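Local coordinates for phosphatidylethanolamine-binding protein (Plasmodium vivax, PDB 2GZQ), which probably binds phosphatidylethanolamine or other phosphate-bearing ligands, like its relatives, at residues A[150-162]-A[172-185]. Numbering follows the deposited sequence.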
# COMPACT_ATOMS: atom_id res chain seq x y z
N GLU A 150 18.93 -7.10 -3.82
CA GLU A 150 19.93 -7.06 -2.74
C GLU A 150 19.51 -6.13 -1.59
O GLU A 150 20.08 -6.22 -0.50
CB GLU A 150 21.29 -6.63 -3.27
CG GLU A 150 21.33 -5.19 -3.77
CD GLU A 150 22.54 -4.90 -4.65
OE1 GLU A 150 22.67 -5.52 -5.72
OE2 GLU A 150 23.35 -4.04 -4.26
N ASN A 151 18.54 -5.25 -1.84
CA ASN A 151 18.09 -4.26 -0.84
C ASN A 151 16.72 -4.58 -0.27
O ASN A 151 16.17 -3.80 0.48
CB ASN A 151 18.05 -2.85 -1.45
CG ASN A 151 19.42 -2.35 -1.83
OD1 ASN A 151 20.42 -2.77 -1.27
ND2 ASN A 151 19.46 -1.41 -2.77
N LYS A 152 16.16 -5.72 -0.64
CA LYS A 152 14.78 -6.00 -0.27
C LYS A 152 14.56 -6.06 1.24
O LYS A 152 13.44 -5.82 1.71
CB LYS A 152 14.26 -7.27 -0.92
CG LYS A 152 14.86 -8.57 -0.38
CD LYS A 152 14.25 -9.81 -1.05
CE LYS A 152 14.69 -11.09 -0.40
NZ LYS A 152 14.18 -12.24 -1.13
N GLY A 153 15.61 -6.34 2.00
CA GLY A 153 15.52 -6.35 3.47
C GLY A 153 16.33 -5.26 4.12
O GLY A 153 16.65 -5.35 5.31
N ASN A 154 16.68 -4.25 3.34
CA ASN A 154 17.49 -3.14 3.79
C ASN A 154 16.83 -1.83 3.40
O ASN A 154 17.35 -1.09 2.58
CB ASN A 154 18.87 -3.26 3.16
CG ASN A 154 19.86 -2.29 3.74
OD1 ASN A 154 19.60 -1.69 4.79
ND2 ASN A 154 20.98 -2.10 3.06
N VAL A 155 15.68 -1.58 3.98
CA VAL A 155 14.85 -0.44 3.63
C VAL A 155 15.03 0.58 4.75
O VAL A 155 14.60 0.35 5.89
CB VAL A 155 13.38 -0.84 3.51
CG1 VAL A 155 12.54 0.37 3.17
CG2 VAL A 155 13.26 -1.97 2.47
N THR A 156 15.70 1.68 4.45
CA THR A 156 15.88 2.73 5.43
C THR A 156 14.50 3.22 5.88
O THR A 156 13.67 3.53 5.03
CB THR A 156 16.72 3.85 4.80
OG1 THR A 156 17.98 3.29 4.37
CG2 THR A 156 16.94 4.99 5.77
N GLY A 157 14.27 3.31 7.19
CA GLY A 157 12.99 3.74 7.71
C GLY A 157 12.04 2.62 8.09
O GLY A 157 11.10 2.82 8.88
N VAL A 158 12.28 1.42 7.55
CA VAL A 158 11.41 0.29 7.78
C VAL A 158 12.27 -0.95 8.04
O VAL A 158 12.49 -1.79 7.15
CB VAL A 158 10.45 0.03 6.60
CG1 VAL A 158 9.38 -0.93 7.05
CG2 VAL A 158 9.81 1.31 6.10
N PRO A 159 12.76 -1.06 9.27
CA PRO A 159 13.70 -2.14 9.51
C PRO A 159 13.04 -3.50 9.54
O PRO A 159 11.82 -3.62 9.59
CB PRO A 159 14.30 -1.81 10.88
CG PRO A 159 14.02 -0.36 11.07
CD PRO A 159 12.65 -0.19 10.45
N LEU A 160 13.87 -4.52 9.47
CA LEU A 160 13.35 -5.87 9.65
C LEU A 160 12.52 -5.95 10.90
O LEU A 160 12.83 -5.38 11.95
CB LEU A 160 14.45 -6.89 9.69
CG LEU A 160 15.35 -6.97 8.46
CD1 LEU A 160 16.54 -7.82 8.74
CD2 LEU A 160 14.58 -7.48 7.27
N TYR A 161 11.42 -6.67 10.81
CA TYR A 161 10.38 -6.67 11.85
C TYR A 161 10.83 -7.45 13.10
O TYR A 161 11.35 -8.58 13.03
CB TYR A 161 9.10 -7.29 11.32
CG TYR A 161 7.93 -7.21 12.25
CD1 TYR A 161 7.38 -8.34 12.81
CD2 TYR A 161 7.30 -6.00 12.50
CE1 TYR A 161 6.26 -8.28 13.60
CE2 TYR A 161 6.20 -5.92 13.32
CZ TYR A 161 5.67 -7.06 13.86
OH TYR A 161 4.54 -7.04 14.67
N ARG A 162 10.58 -6.85 14.25
CA ARG A 162 10.89 -7.40 15.57
C ARG A 162 9.69 -7.27 16.50
O ARG A 162 9.81 -7.48 17.71
CB ARG A 162 12.07 -6.66 16.20
CG ARG A 162 13.35 -6.79 15.45
CD ARG A 162 14.46 -6.09 16.20
NE ARG A 162 14.35 -4.65 16.06
CZ ARG A 162 14.89 -3.76 16.89
NH1 ARG A 162 15.59 -4.19 17.92
NH2 ARG A 162 14.78 -2.47 16.66
N PHE A 172 3.86 6.52 9.24
CA PHE A 172 4.71 5.58 8.53
C PHE A 172 6.03 5.33 9.27
O PHE A 172 7.12 5.61 8.80
CB PHE A 172 4.92 5.99 7.07
CG PHE A 172 5.15 4.83 6.15
CD1 PHE A 172 6.33 4.11 6.18
CD2 PHE A 172 4.15 4.39 5.30
CE1 PHE A 172 6.53 3.03 5.33
CE2 PHE A 172 4.34 3.28 4.47
CZ PHE A 172 5.53 2.61 4.48
N ASN A 173 5.90 4.80 10.47
CA ASN A 173 7.06 4.48 11.30
C ASN A 173 7.96 5.66 11.51
O ASN A 173 9.18 5.55 11.51
CB ASN A 173 7.86 3.30 10.77
CG ASN A 173 8.79 2.75 11.82
OD1 ASN A 173 8.43 2.77 12.99
ND2 ASN A 173 10.03 2.35 11.44
N ASN A 174 7.35 6.81 11.72
CA ASN A 174 8.06 8.07 11.92
C ASN A 174 8.90 8.47 10.71
O ASN A 174 9.92 9.16 10.87
CB ASN A 174 8.93 8.02 13.19
CG ASN A 174 8.12 8.04 14.47
OD1 ASN A 174 8.43 7.33 15.42
ND2 ASN A 174 7.07 8.84 14.48
N CYS A 175 8.49 8.04 9.51
CA CYS A 175 9.07 8.56 8.27
C CYS A 175 8.05 9.36 7.45
O CYS A 175 8.33 9.75 6.30
CB CYS A 175 9.64 7.43 7.41
SG CYS A 175 10.92 6.48 8.24
N GLN A 176 6.92 9.61 8.08
CA GLN A 176 5.85 10.49 7.61
C GLN A 176 4.98 9.82 6.55
O GLN A 176 3.79 9.63 6.79
CB GLN A 176 6.38 11.85 7.17
CG GLN A 176 7.34 12.45 8.19
CD GLN A 176 6.79 12.43 9.61
OE1 GLN A 176 5.69 12.89 9.86
NE2 GLN A 176 7.60 11.92 10.55
N SER A 177 5.54 9.46 5.40
CA SER A 177 4.74 8.97 4.29
C SER A 177 5.39 7.82 3.56
O SER A 177 6.62 7.70 3.55
CB SER A 177 4.46 10.08 3.30
OG SER A 177 5.62 10.48 2.62
N ALA A 178 4.55 7.01 2.92
CA ALA A 178 5.04 5.97 2.04
C ALA A 178 5.92 6.56 0.94
O ALA A 178 6.97 6.04 0.64
CB ALA A 178 3.90 5.22 1.45
N TYR A 179 5.46 7.65 0.33
CA TYR A 179 6.21 8.25 -0.76
C TYR A 179 7.61 8.64 -0.26
O TYR A 179 8.61 8.44 -0.95
CB TYR A 179 5.45 9.48 -1.28
CG TYR A 179 6.19 10.15 -2.43
CD1 TYR A 179 7.05 11.21 -2.21
CD2 TYR A 179 6.08 9.65 -3.72
CE1 TYR A 179 7.76 11.78 -3.24
CE2 TYR A 179 6.78 10.23 -4.76
CZ TYR A 179 7.62 11.28 -4.51
OH TYR A 179 8.31 11.90 -5.52
N ASN A 180 7.68 9.21 0.94
CA ASN A 180 8.99 9.60 1.48
C ASN A 180 9.93 8.38 1.59
O ASN A 180 11.09 8.44 1.21
CB ASN A 180 8.84 10.33 2.80
CG ASN A 180 10.14 10.94 3.27
OD1 ASN A 180 10.87 11.54 2.48
ND2 ASN A 180 10.43 10.83 4.56
N VAL A 181 9.41 7.30 2.15
CA VAL A 181 10.20 6.08 2.25
C VAL A 181 10.67 5.55 0.91
O VAL A 181 11.83 5.20 0.75
CB VAL A 181 9.43 5.00 3.02
CG1 VAL A 181 10.16 3.67 2.96
CG2 VAL A 181 9.24 5.44 4.48
N ILE A 182 9.79 5.58 -0.08
CA ILE A 182 10.13 5.13 -1.40
C ILE A 182 11.25 5.96 -2.00
O ILE A 182 12.25 5.45 -2.49
CB ILE A 182 8.86 5.12 -2.26
CG1 ILE A 182 7.92 4.01 -1.78
CG2 ILE A 182 9.18 5.03 -3.78
CD1 ILE A 182 6.49 4.17 -2.26
N GLN A 183 11.11 7.28 -1.93
CA GLN A 183 12.05 8.12 -2.63
C GLN A 183 13.39 8.12 -1.88
O GLN A 183 14.45 8.13 -2.52
CB GLN A 183 11.51 9.53 -2.94
CG GLN A 183 11.24 10.34 -1.76
CD GLN A 183 12.44 11.07 -1.29
OE1 GLN A 183 13.33 11.37 -2.07
NE2 GLN A 183 12.49 11.34 -0.00
N MSE A 184 13.38 8.08 -0.55
CA MSE A 184 14.64 8.12 0.18
C MSE A 184 15.43 6.82 0.04
O MSE A 184 16.64 6.79 0.30
CB MSE A 184 14.40 8.50 1.65
CG MSE A 184 13.84 7.41 2.56
SE MSE A 184 12.92 8.23 4.17
CE MSE A 184 13.32 6.81 5.38
N ASN A 185 14.77 5.73 -0.39
CA ASN A 185 15.41 4.45 -0.69
C ASN A 185 15.69 4.26 -2.17
O ASN A 185 16.10 3.19 -2.61
CB ASN A 185 14.54 3.31 -0.18
CG ASN A 185 14.70 3.07 1.28
OD1 ASN A 185 15.68 2.45 1.70
ND2 ASN A 185 13.81 3.63 2.08
O HOH W 1 16.01 -0.15 0.23
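Asn185, just past the helix 178-184, grips the backbone of Thr156 with both ends of its amide. Asn185 OD1 takes the N-H of Thr156 (2.9 Å from N) on an in-plane lone pair, while Asn185 ND2 gives a straighter bond to Thr156 O (3.0 Å, 166°). The second N-H of ND2 goes back to Val181 O, and a water linking OD1 to Asn154 O adds a further donor, so four bonds fix the rotation of this amide. Further along the loop, Asn173 ND2 donates to Gly157 O at 2.8 Å; a near-trans chi1 (-164°) extends the Asn173 side chain toward the loop, which lets ND2 meet that carbonyl, and its OD1 is held by Thr168 N. Gly157 belongs to a type II turn, Val155 to Val158, and its phi of 96° would jam a CB against the preceding carbonyl. On the apolar side, Val158 CG2 touches both Val181 CG1 and, near the ring plane, the edge of Phe172 (CE1 3.8 Å away). Leu123 of strand 121-124 backs both Val155 and Val158. Phe172 to Asn174 have positive phi and psi, consistent with the short left-handed helix reported for this protein. Two asparagine amides thus clamp the turn through backbone atoms, tying the loop after strand 138-148 to both helices beside a small apolar cluster.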